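Local coordinates for ABC transporter, substrate binding protein (Agrobacterium tumefaciens, PDB 3C9H) that probably captures a solute in the periplasm and hands it to an ABC transporter, and binds a magnesium ion, at residues A[147-152]-A[159-164]; A[137-142]-A[153-158]; A[66-69]-A[75-78]; A[79-82]-A[86-89]. All coordinates share one frame; numbering follows the deposited sequence.

From the N terminus, contact 3 comes first. It ties the end of strand 62-67 to the following helix 70-82 and spans the five helical residues at the start of that helix. Contact 4 follows at once on the same helix. It joins the C-terminal end of that helix to the loop before strand 90-93, and the two contacts touch. Contacts 1 and 2 lie on the opposite side of the chain's centre, and the centres of contacts 1 and 3 are about 38 Å apart. The segments of contacts 1 and 2 alternate along the chain, so these two cross. Contact 2 packs helix 155-164 on strand 135-142; contact 1 ties the connecting loop back to that helix.

Contact 1 of 4, residues A[147-152]-A[159-164]; sequences TTEKPP and VDYLER
Glu149 and Arg164 face each other end-on in a bidentate salt bridge, part of a network that also takes in Asp160. The network joins the loop before helix 155-164 to the C-terminal turn of that helix. NH2 of Arg164 donates to OE2 of Glu149 at 2.8 Å. NH1 of Arg164 makes the longer bond to OE1 of Glu149, 3.3 Å, and it is nearly straight at 171°. Both oxygens are met on their syn side, although the carboxylate and guanidinium planes are turned 40° apart. Glu149 reaches across because its chain is extended, with CG anti to the backbone N (chi1 -165°).

Beside the salt bridge, OE2 of Glu149 also lies near the ring plane of Tyr161, 4.1 Å from CD1 at the ring edge. Pro152 closes on the same residue more loosely, with its CG 4.5 Å from CB of Tyr161. Phe146 and His165 also pack on the tyrosine ring. The third member of the network sits one helical turn before Arg164 and fixes the rotation of the guanidinium: NE of Arg164 donates to OD2 of Asp160 at 2.9 Å, reaching that oxygen from above the carboxylate plane.

Contact 2 of 4, residues A[137-142]-A[153-158]; sequences AVFVYH and ATRAEF
The packing of helix 155-164 on strand 135-142 centres on a T-shaped aromatic pair, Phe139 of the strand and Phe158 of the helix. The edge of Phe158 is turned toward the face of Phe139. The ring centroids are 5.2 Å apart and the planes meet at 73°. CD1 of Phe158 sits over that face, displaced toward the rim, and comes 3.8 Å from CE2 of Phe139. The side chains run past each other in opposite directions. Phe158 has its CG anti to the backbone N (chi1 -159°), which carries the ring back toward the strand.

The outer edge of Phe139 meets the start of the helix. Its CE2 lies 3.7 Å from O of Thr154, with that oxygen near the ring plane. The same carbonyl accepts the first-turn bond from N of Phe158. Thr154 is the N-cap: its OG1 accepts from N of Glu157 at 3.1 Å. In return the carboxylate of Glu157 reaches back, and its OE1 accepts from N of Ala153 at 2.9 Å.

A second link runs through water. The water donates to O of Ala137 and accepts from NH1 of Arg155 at 2.9 Å. The rest of this guanidinium is held by Tyr232, by the carbonyl of Tyr257 and by a salt bridge to Asp256. Pro254 and Val252 also pack on Phe139. The whole is a helix laid on a strand through an aromatic pair, within the alpha/beta fold of the periplasmic binding proteins, with a side-chain N-cap at the helix start.

Contact 3 of 4, residues A[66-69]-A[75-78]; sequences EDML and DRIV
Arg76 and Glu66 make a buried salt bridge between helix 70-82 and strand 62-67. NH1 of Arg76 donates to OE1 of Glu66 at 2.7 Å. The bond is bent, 154° at the hydrogen, and OE1 is met from above the carboxylate plane. The carboxylate and guanidinium planes stand 63° apart, and the side chains cross at about a right angle. A second bond, from NH2 of Arg76 to OE2 of Glu66, is weak at 3.4 Å, and the position of that oxygen is less sure. One short bond therefore carries most of the pairing.

Met68 adds an apolar neighbour to the same guanidinium. Its CE ends 3.6 Å from NH1 of Arg76. The chain of Met68 is bent at its last torsion (chi3 71°), which turns the methyl toward the arginine.

Arg76 spans the distance with a chain extended from CG to NE. The contact bridges the turn between a strand and the helix that follows it, in the alpha/beta fold expected of a periplasmic solute-binding protein.

The next shell holds both partners. NE of Arg76 forms a salt bridge with Glu80, one turn further along the helix, so the guanidinium lies between two carboxylates and would probably favour the ionised form of both. Strand 35-40 flanks the pair: Tyr39 packs on Glu66 and Met68, and the backbones of Glu66 and Met68 bond to Ser40. Ser41, just beyond that strand, binds with Asp43 the magnesium ion, which lies about 8 Å from the side chain of Met68.

Contact 4 of 4, residues A[79-82]-A[86-89]; sequences KETD and KTAD
The first torsion of Thr87 (chi1 -165°) sets OG1 anti to the backbone N and aims the hydroxyl at Glu80 on helix 70-82. Glu80 has CG anti to its carbonyl carbon (chi1 -71°), and beyond CG the chain is extended. Its carboxylate thus lies beside the threonine. OG1 of Thr87 donates to OE1 of Glu80 at 2.7 Å and meets that oxygen nearly along its C-O axis. CB of Thr87 comes close behind, 3.4 Å from the same OE1.

Nearer the helix backbone, CB of Glu80 rests 3.8 Å from the carbonyl O of Lys86. On the neighbouring helix position, OG1 of Thr81 lies 4.0 Å from the methyl CG2 of Thr87. This is packing, since the Thr81 hydroxyl is bonded to the carbonyl of Ile77 one turn back in its own helix.

The contact joins the last turn of the helix to the loop that leads into strand 90-93. Strand 35-40 borders it, through Tyr39 packed on Thr87 and Ala88.

Both oxygens of Glu80 are engaged. OE1 takes the hydroxyls of Thr87 and Tyr39, while OE2 pairs with NE of Arg76. Two hydroxyls and a positive charge around one carboxylate would probably favour its ionised form, and together they fix how the group is turned.

Contact 1 of 4, residues A[147-152]-A[159-164]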
loop_
_atom_site.group_PDB
_atom_site.type_symbol
_atom_site.label_atom_id
_atom_site.label_comp_id
_atom_site.label_asym_id
_atom_site.label_seq_id
_atom_site.Cartn_x
_atom_site.Cartn_y
_atom_site.Cartn_z
ATOM N N THR A 147 15.080 -1.318 25.148
ATOM C CA THR A 147 15.074 -2.105 26.362
ATOM C C THR A 147 14.928 -1.294 27.649
ATOM O O THR A 147 14.401 -1.835 28.592
ATOM C CB THR A 147 16.275 -3.012 26.399
ATOM O OG1 THR A 147 17.440 -2.258 26.041
ATOM C CG2 THR A 147 16.053 -4.194 25.358
ATOM N N THR A 148 15.383 -0.040 27.717
ATOM C CA THR A 148 15.121 0.782 28.936
ATOM C C THR A 148 14.095 1.880 28.706
ATOM O O THR A 148 13.810 2.676 29.597
ATOM C CB THR A 148 16.394 1.409 29.579
ATOM O OG1 THR A 148 17.050 2.249 28.629
ATOM C CG2 THR A 148 17.355 0.334 30.085
ATOM N N GLU A 149 13.526 1.917 27.511
ATOM C CA GLU A 149 12.454 2.841 27.229
ATOM C C GLU A 149 11.610 2.285 26.114
ATOM O O GLU A 149 12.138 1.706 25.168
ATOM C CB GLU A 149 13.028 4.186 26.838
ATOM C CG GLU A 149 12.031 5.307 26.869
ATOM C CD GLU A 149 12.566 6.529 26.151
ATOM O OE1 GLU A 149 13.802 6.782 26.236
ATOM O OE2 GLU A 149 11.750 7.210 25.484
ATOM N N LYS A 150 10.305 2.429 26.239
ATOM C CA LYS A 150 9.400 1.889 25.231
ATOM C C LYS A 150 9.416 2.783 23.973
ATOM O O LYS A 150 9.763 3.965 24.049
ATOM C CB LYS A 150 7.993 1.671 25.799
ATOM C CG LYS A 150 7.235 2.902 26.258
ATOM C CD LYS A 150 5.843 2.455 26.746
ATOM C CE LYS A 150 5.050 3.570 27.463
ATOM N NZ LYS A 150 5.369 4.995 27.047
ATOM N N PRO A 151 9.080 2.216 22.800
ATOM C CA PRO A 151 9.149 3.081 21.622
ATOM C C PRO A 151 8.057 4.144 21.608
ATOM O O PRO A 151 7.064 4.006 22.325
ATOM C CB PRO A 151 8.969 2.101 20.466
ATOM C CG PRO A 151 8.171 1.006 21.016
ATOM C CD PRO A 151 8.660 0.845 22.443
ATOM N N PRO A 152 8.246 5.210 20.795
ATOM C CA PRO A 152 7.262 6.284 20.664
ATOM C C PRO A 152 5.970 5.762 20.041
ATOM O O PRO A 152 6.024 4.881 19.192
ATOM C CB PRO A 152 7.966 7.301 19.761
ATOM C CG PRO A 152 8.982 6.507 19.002
ATOM C CD PRO A 152 9.418 5.419 19.916
ATOM N N VAL A 159 9.281 12.532 17.782
ATOM C CA VAL A 159 10.165 13.696 17.669
ATOM C C VAL A 159 10.974 13.881 18.952
ATOM O O VAL A 159 12.192 14.074 18.896
ATOM C CB VAL A 159 9.368 14.970 17.329
ATOM C CG1 VAL A 159 10.232 16.224 17.494
ATOM C CG2 VAL A 159 8.802 14.889 15.885
ATOM N N ASP A 160 10.300 13.795 20.092
ATOM C CA ASP A 160 10.971 13.856 21.406
ATOM C C ASP A 160 12.038 12.773 21.570
ATOM O O ASP A 160 13.133 13.062 22.038
ATOM C CB ASP A 160 9.947 13.765 22.539
ATOM C CG ASP A 160 10.554 14.072 23.914
ATOM O OD1 ASP A 160 11.338 15.047 24.037
ATOM O OD2 ASP A 160 10.245 13.336 24.876
ATOM N N TYR A 161 11.729 11.536 21.190
ATOM C CA TYR A 161 12.716 10.450 21.276
ATOM C C TYR A 161 13.953 10.761 20.421
ATOM O O TYR A 161 15.086 10.579 20.867
ATOM C CB TYR A 161 12.112 9.095 20.853
ATOM C CG TYR A 161 13.140 7.987 20.708
ATOM C CD1 TYR A 161 13.454 7.144 21.779
ATOM C CD2 TYR A 161 13.822 7.802 19.512
ATOM C CE1 TYR A 161 14.422 6.125 21.645
ATOM C CE2 TYR A 161 14.786 6.798 19.370
ATOM C CZ TYR A 161 15.075 5.958 20.434
ATOM O OH TYR A 161 16.030 4.959 20.263
ATOM N N LEU A 162 13.721 11.216 19.188
ATOM C CA LEU A 162 14.804 11.593 18.284
ATOM C C LEU A 162 15.709 12.653 18.898
ATOM O O LEU A 162 16.928 12.589 18.768
ATOM C CB LEU A 162 14.239 12.128 16.962
ATOM C CG LEU A 162 13.512 11.122 16.069
ATOM C CD1 LEU A 162 13.069 11.825 14.786
ATOM C CD2 LEU A 162 14.376 9.873 15.797
ATOM N N GLU A 163 15.087 13.624 19.557
ATOM C CA GLU A 163 15.809 14.713 20.212
ATOM C C GLU A 163 16.573 14.212 21.441
ATOM O O GLU A 163 17.772 14.442 21.556
ATOM C CB GLU A 163 14.858 15.882 20.536
ATOM C CG GLU A 163 14.525 16.689 19.263
ATOM C CD GLU A 163 13.275 17.592 19.346
ATOM O OE1 GLU A 163 12.639 17.710 20.427
ATOM O OE2 GLU A 163 12.930 18.188 18.291
ATOM N N ARG A 164 15.913 13.476 22.321
ATOM C CA ARG A 164 16.590 12.938 23.502
ATOM C C ARG A 164 17.697 11.926 23.191
ATOM O O ARG A 164 18.601 11.770 24.003
ATOM C CB ARG A 164 15.574 12.368 24.500
ATOM C CG ARG A 164 14.662 13.448 25.073
ATOM C CD ARG A 164 13.689 12.930 26.126
ATOM N NE ARG A 164 12.758 11.978 25.536
ATOM C CZ ARG A 164 12.892 10.653 25.573
ATOM N NH1 ARG A 164 13.915 10.068 26.181
ATOM N NH2 ARG A 164 11.987 9.905 24.972
#

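Contact 2 of 4, residues A[137-142]-A[153-158]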
loop_
_atom_site.group_PDB
_atom_site.type_symbol
_atom_site.label_atom_id
_atom_site.label_comp_id
_atom_site.label_asym_id
_atom_site.label_seq_id
_atom_site.Cartn_x
_atom_site.Cartn_y
_atom_site.Cartn_z
ATOM N N ALA A 137 -0.627 2.606 8.065
ATOM C CA ALA A 137 0.760 3.075 8.088
ATOM C C ALA A 137 1.188 3.182 9.543
ATOM O O ALA A 137 0.620 3.999 10.321
ATOM C CB ALA A 137 0.862 4.409 7.455
ATOM N N VAL A 138 2.208 2.410 9.897
ATOM C CA VAL A 138 2.563 2.177 11.299
ATOM C C VAL A 138 4.024 2.513 11.585
ATOM O O VAL A 138 4.836 2.682 10.667
ATOM C CB VAL A 138 2.316 0.698 11.685
ATOM C CG1 VAL A 138 0.878 0.305 11.393
ATOM C CG2 VAL A 138 3.336 -0.247 10.959
ATOM N N PHE A 139 4.344 2.611 12.869
ATOM C CA PHE A 139 5.734 2.689 13.298
ATOM C C PHE A 139 6.234 1.256 13.451
ATOM O O PHE A 139 5.504 0.376 13.881
ATOM C CB PHE A 139 5.916 3.370 14.667
ATOM C CG PHE A 139 5.373 4.780 14.793
ATOM C CD1 PHE A 139 4.926 5.518 13.704
ATOM C CD2 PHE A 139 5.339 5.379 16.039
ATOM C CE1 PHE A 139 4.458 6.824 13.867
ATOM C CE2 PHE A 139 4.878 6.703 16.208
ATOM C CZ PHE A 139 4.440 7.417 15.125
ATOM N N VAL A 140 7.506 1.063 13.155
ATOM C CA VAL A 140 8.178 -0.164 13.441
ATOM C C VAL A 140 9.427 0.174 14.255
ATOM O O VAL A 140 9.957 1.294 14.183
ATOM C CB VAL A 140 8.503 -0.979 12.157
ATOM C CG1 VAL A 140 7.214 -1.410 11.468
ATOM C CG2 VAL A 140 9.392 -0.177 11.195
ATOM N N TYR A 141 9.857 -0.776 15.072
ATOM C CA TYR A 141 11.055 -0.569 15.891
ATOM C C TYR A 141 11.826 -1.861 16.052
ATOM O O TYR A 141 11.260 -2.950 15.907
ATOM C CB TYR A 141 10.703 0.029 17.266
ATOM C CG TYR A 141 9.866 -0.841 18.183
ATOM C CD1 TYR A 141 10.445 -1.522 19.259
ATOM C CD2 TYR A 141 8.498 -0.980 17.984
ATOM C CE1 TYR A 141 9.664 -2.326 20.097
ATOM C CE2 TYR A 141 7.729 -1.748 18.814
ATOM C CZ TYR A 141 8.319 -2.434 19.860
ATOM O OH TYR A 141 7.532 -3.199 20.672
ATOM N N HIS A 142 13.110 -1.710 16.353
ATOM C CA HIS A 142 13.999 -2.811 16.689
ATOM C C HIS A 142 13.902 -3.070 18.208
ATOM O O HIS A 142 14.426 -2.315 19.007
ATOM C CB HIS A 142 15.415 -2.434 16.270
ATOM C CG HIS A 142 16.440 -3.489 16.546
ATOM N ND1 HIS A 142 16.414 -4.734 15.951
ATOM C CD2 HIS A 142 17.543 -3.470 17.320
ATOM C CE1 HIS A 142 17.449 -5.438 16.362
ATOM N NE2 HIS A 142 18.153 -4.692 17.190
ATOM N N ALA A 153 4.828 6.261 20.525
ATOM C CA ALA A 153 3.500 5.820 20.090
ATOM C C ALA A 153 2.683 6.934 19.416
ATOM O O ALA A 153 1.564 6.701 18.970
ATOM C CB ALA A 153 2.725 5.266 21.280
ATOM N N THR A 154 3.244 8.133 19.355
ATOM C CA THR A 154 2.644 9.265 18.693
ATOM C C THR A 154 3.757 10.008 17.978
ATOM O O THR A 154 4.945 9.762 18.220
ATOM C CB THR A 154 1.966 10.248 19.690
ATOM O OG1 THR A 154 2.967 10.935 20.447
ATOM C CG2 THR A 154 0.987 9.542 20.613
ATOM N N ARG A 155 3.374 10.944 17.127
ATOM C CA ARG A 155 4.332 11.755 16.405
ATOM C C ARG A 155 5.099 12.724 17.316
ATOM O O ARG A 155 6.277 12.937 17.120
ATOM C CB ARG A 155 3.626 12.473 15.248
ATOM C CG ARG A 155 3.446 11.507 14.069
ATOM C CD ARG A 155 2.308 11.849 13.187
ATOM N NE ARG A 155 2.061 10.785 12.213
ATOM C CZ ARG A 155 1.258 9.746 12.415
ATOM N NH1 ARG A 155 1.107 8.851 11.462
ATOM N NH2 ARG A 155 0.583 9.606 13.547
ATOM N N ALA A 156 4.416 13.296 18.301
ATOM C CA ALA A 156 5.084 14.075 19.348
ATOM C C ALA A 156 6.161 13.258 20.047
ATOM O O ALA A 156 7.288 13.736 20.201
ATOM C CB ALA A 156 4.084 14.590 20.364
ATOM N N GLU A 157 5.823 12.036 20.461
ATOM C CA GLU A 157 6.783 11.143 21.131
ATOM C C GLU A 157 7.939 10.731 20.231
ATOM O O GLU A 157 9.060 10.517 20.698
ATOM C CB GLU A 157 6.096 9.874 21.663
ATOM C CG GLU A 157 5.209 10.121 22.852
ATOM C CD GLU A 157 4.534 8.864 23.392
ATOM O OE1 GLU A 157 4.867 7.755 22.968
ATOM O OE2 GLU A 157 3.664 8.991 24.271
ATOM N N PHE A 158 7.654 10.581 18.941
ATOM C CA PHE A 158 8.674 10.199 17.987
ATOM C C PHE A 158 9.737 11.294 17.947
ATOM O O PHE A 158 10.930 11.013 18.050
ATOM C CB PHE A 158 8.041 10.027 16.598
ATOM C CG PHE A 158 8.841 9.181 15.638
ATOM C CD1 PHE A 158 8.421 7.879 15.321
ATOM C CD2 PHE A 158 9.958 9.687 15.006
ATOM C CE1 PHE A 158 9.138 7.082 14.393
ATOM C CE2 PHE A 158 10.697 8.917 14.074
ATOM C CZ PHE A 158 10.295 7.606 13.772
HETATM O O HOH W 1 -0.343 6.609 10.210
#

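Contact 3 of 4, residues A[66-69]-A[75-78]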
loop_
_atom_site.group_PDB
_atom_site.type_symbol
_atom_site.label_atom_id
_atom_site.label_comp_id
_atom_site.label_asym_id
_atom_site.label_seq_id
_atom_site.Cartn_x
_atom_site.Cartn_y
_atom_site.Cartn_z
ATOM N N GLU A 66 3.711 -9.270 -12.459
ATOM C CA GLU A 66 4.767 -8.274 -12.378
ATOM C C GLU A 66 4.630 -7.393 -11.145
ATOM O O GLU A 66 3.687 -6.605 -11.004
ATOM C CB GLU A 66 4.813 -7.397 -13.648
ATOM C CG GLU A 66 4.824 -8.187 -14.929
ATOM C CD GLU A 66 5.612 -7.517 -16.064
ATOM O OE1 GLU A 66 6.393 -6.563 -15.819
ATOM O OE2 GLU A 66 5.454 -7.982 -17.217
ATOM N N ASP A 67 5.612 -7.533 -10.263
ATOM C CA ASP A 67 5.721 -6.830 -9.000
ATOM C C ASP A 67 6.591 -5.608 -9.281
ATOM O O ASP A 67 7.769 -5.716 -9.612
ATOM C CB ASP A 67 6.317 -7.803 -7.958
ATOM C CG ASP A 67 6.713 -7.162 -6.639
ATOM O OD1 ASP A 67 6.608 -5.930 -6.446
ATOM O OD2 ASP A 67 7.147 -7.935 -5.761
ATOM N N MET A 68 5.990 -4.445 -9.127
ATOM C CA MET A 68 6.625 -3.200 -9.445
ATOM C C MET A 68 6.155 -2.069 -8.529
ATOM O O MET A 68 5.117 -2.177 -7.857
ATOM C CB MET A 68 6.399 -2.859 -10.938
ATOM C CG MET A 68 5.026 -2.376 -11.344
ATOM S SD MET A 68 4.707 -2.229 -13.158
ATOM C CE MET A 68 4.645 -3.944 -13.561
ATOM N N LEU A 69 6.917 -0.990 -8.511
ATOM C CA LEU A 69 6.547 0.204 -7.723
ATOM C C LEU A 69 5.262 0.830 -8.241
ATOM O O LEU A 69 4.982 0.781 -9.449
ATOM C CB LEU A 69 7.671 1.230 -7.724
ATOM C CG LEU A 69 8.961 0.890 -6.975
ATOM C CD1 LEU A 69 10.043 1.939 -7.303
ATOM C CD2 LEU A 69 8.731 0.812 -5.449
ATOM N N ASP A 75 2.904 4.852 -14.656
ATOM C CA ASP A 75 3.668 5.269 -15.832
ATOM C C ASP A 75 3.590 4.279 -16.982
ATOM O O ASP A 75 3.461 4.662 -18.156
ATOM C CB ASP A 75 5.140 5.478 -15.475
ATOM C CG ASP A 75 5.374 6.709 -14.673
ATOM O OD1 ASP A 75 4.473 7.569 -14.603
ATOM O OD2 ASP A 75 6.487 6.825 -14.112
ATOM N N ARG A 76 3.681 3.004 -16.664
ATOM C CA ARG A 76 3.687 1.978 -17.682
ATOM C C ARG A 76 2.335 1.809 -18.375
ATOM O O ARG A 76 2.258 1.674 -19.598
ATOM C CB ARG A 76 4.105 0.669 -17.068
ATOM C CG ARG A 76 4.234 -0.449 -18.056
ATOM C CD ARG A 76 5.240 -1.477 -17.567
ATOM N NE ARG A 76 5.021 -2.721 -18.294
ATOM C CZ ARG A 76 5.489 -3.898 -17.942
ATOM N NH1 ARG A 76 6.175 -4.032 -16.817
ATOM N NH2 ARG A 76 5.174 -4.965 -18.683
ATOM N N ILE A 77 1.266 1.816 -17.595
ATOM C CA ILE A 77 -0.063 1.715 -18.173
ATOM C C ILE A 77 -0.346 2.918 -19.094
ATOM O O ILE A 77 -0.874 2.751 -20.203
ATOM C CB ILE A 77 -1.147 1.558 -17.070
ATOM C CG1 ILE A 77 -1.054 0.150 -16.467
ATOM C CG2 ILE A 77 -2.548 1.844 -17.657
ATOM C CD1 ILE A 77 -1.933 -0.109 -15.264
ATOM N N VAL A 78 0.017 4.111 -18.644
ATOM C CA VAL A 78 -0.157 5.328 -19.464
ATOM C C VAL A 78 0.679 5.247 -20.759
ATOM O O VAL A 78 0.185 5.524 -21.846
ATOM C CB VAL A 78 0.217 6.611 -18.694
ATOM C CG1 VAL A 78 0.251 7.879 -19.670
ATOM C CG2 VAL A 78 -0.755 6.861 -17.560
#

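Contact 4 of 4, residues A[79-82]-A[86-89]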
loop_
_atom_site.group_PDB
_atom_site.type_symbol
_atom_site.label_atom_id
_atom_site.label_comp_id
_atom_site.label_asym_id
_atom_site.label_seq_id
_atom_site.Cartn_x
_atom_site.Cartn_y
_atom_site.Cartn_z
ATOM N N LYS A 79 1.945 4.895 -20.631
ATOM C CA LYS A 79 2.833 4.770 -21.791
ATOM C C LYS A 79 2.400 3.727 -22.798
ATOM O O LYS A 79 2.381 3.996 -23.996
ATOM C CB LYS A 79 4.244 4.454 -21.352
ATOM C CG LYS A 79 4.960 5.666 -20.906
ATOM C CD LYS A 79 6.378 5.335 -20.491
ATOM C CE LYS A 79 6.982 6.404 -19.560
ATOM N NZ LYS A 79 7.811 5.699 -18.514
ATOM N N GLU A 80 2.065 2.539 -22.318
ATOM C CA GLU A 80 1.644 1.458 -23.184
ATOM C C GLU A 80 0.322 1.782 -23.869
ATOM O O GLU A 80 0.190 1.596 -25.069
ATOM C CB GLU A 80 1.565 0.124 -22.432
ATOM C CG GLU A 80 2.953 -0.419 -22.083
ATOM C CD GLU A 80 2.960 -1.615 -21.123
ATOM O OE1 GLU A 80 1.929 -1.924 -20.476
ATOM O OE2 GLU A 80 4.042 -2.257 -21.011
ATOM N N THR A 81 -0.633 2.298 -23.109
ATOM C CA THR A 81 -1.923 2.654 -23.655
ATOM C C THR A 81 -1.747 3.755 -24.711
ATOM O O THR A 81 -2.246 3.618 -25.815
ATOM C CB THR A 81 -2.910 3.122 -22.564
ATOM O OG1 THR A 81 -3.067 2.087 -21.579
ATOM C CG2 THR A 81 -4.295 3.440 -23.188
ATOM N N ASP A 82 -1.012 4.807 -24.378
ATOM C CA ASP A 82 -0.798 5.935 -25.290
ATOM C C ASP A 82 -0.131 5.480 -26.597
ATOM O O ASP A 82 -0.402 6.040 -27.675
ATOM C CB ASP A 82 0.065 7.027 -24.638
ATOM C CG ASP A 82 -0.687 7.863 -23.595
ATOM O OD1 ASP A 82 -1.928 7.747 -23.436
ATOM O OD2 ASP A 82 -0.007 8.651 -22.910
ATOM N N LYS A 86 -1.138 -3.035 -26.186
ATOM C CA LYS A 86 -1.856 -3.608 -25.074
ATOM C C LYS A 86 -1.069 -3.427 -23.759
ATOM O O LYS A 86 0.127 -3.105 -23.738
ATOM C CB LYS A 86 -2.278 -5.058 -25.389
ATOM C CG LYS A 86 -3.358 -5.132 -26.554
ATOM C CD LYS A 86 -4.716 -4.491 -26.154
ATOM C CE LYS A 86 -5.595 -4.021 -27.307
ATOM N NZ LYS A 86 -6.490 -2.874 -26.865
ATOM N N THR A 87 -1.770 -3.588 -22.651
ATOM C CA THR A 87 -1.176 -3.394 -21.338
ATOM C C THR A 87 -1.679 -4.520 -20.427
ATOM O O THR A 87 -2.258 -5.491 -20.902
ATOM C CB THR A 87 -1.457 -1.935 -20.811
ATOM O OG1 THR A 87 -0.607 -1.621 -19.702
ATOM C CG2 THR A 87 -2.919 -1.711 -20.389
ATOM N N ALA A 88 -1.454 -4.391 -19.129
ATOM C CA ALA A 88 -1.881 -5.403 -18.153
ATOM C C ALA A 88 -3.391 -5.630 -18.212
ATOM O O ALA A 88 -4.166 -4.747 -18.618
ATOM C CB ALA A 88 -1.481 -4.967 -16.735
ATOM N N ASP A 89 -3.803 -6.810 -17.768
ATOM C CA ASP A 89 -5.205 -7.148 -17.667
ATOM C C ASP A 89 -5.808 -6.708 -16.316
ATOM O O ASP A 89 -7.038 -6.579 -16.196
ATOM C CB ASP A 89 -5.353 -8.651 -17.847
ATOM C CG ASP A 89 -4.756 -9.139 -19.169
ATOM O OD1 ASP A 89 -4.952 -8.442 -20.170
ATOM O OD2 ASP A 89 -4.078 -10.185 -19.212
#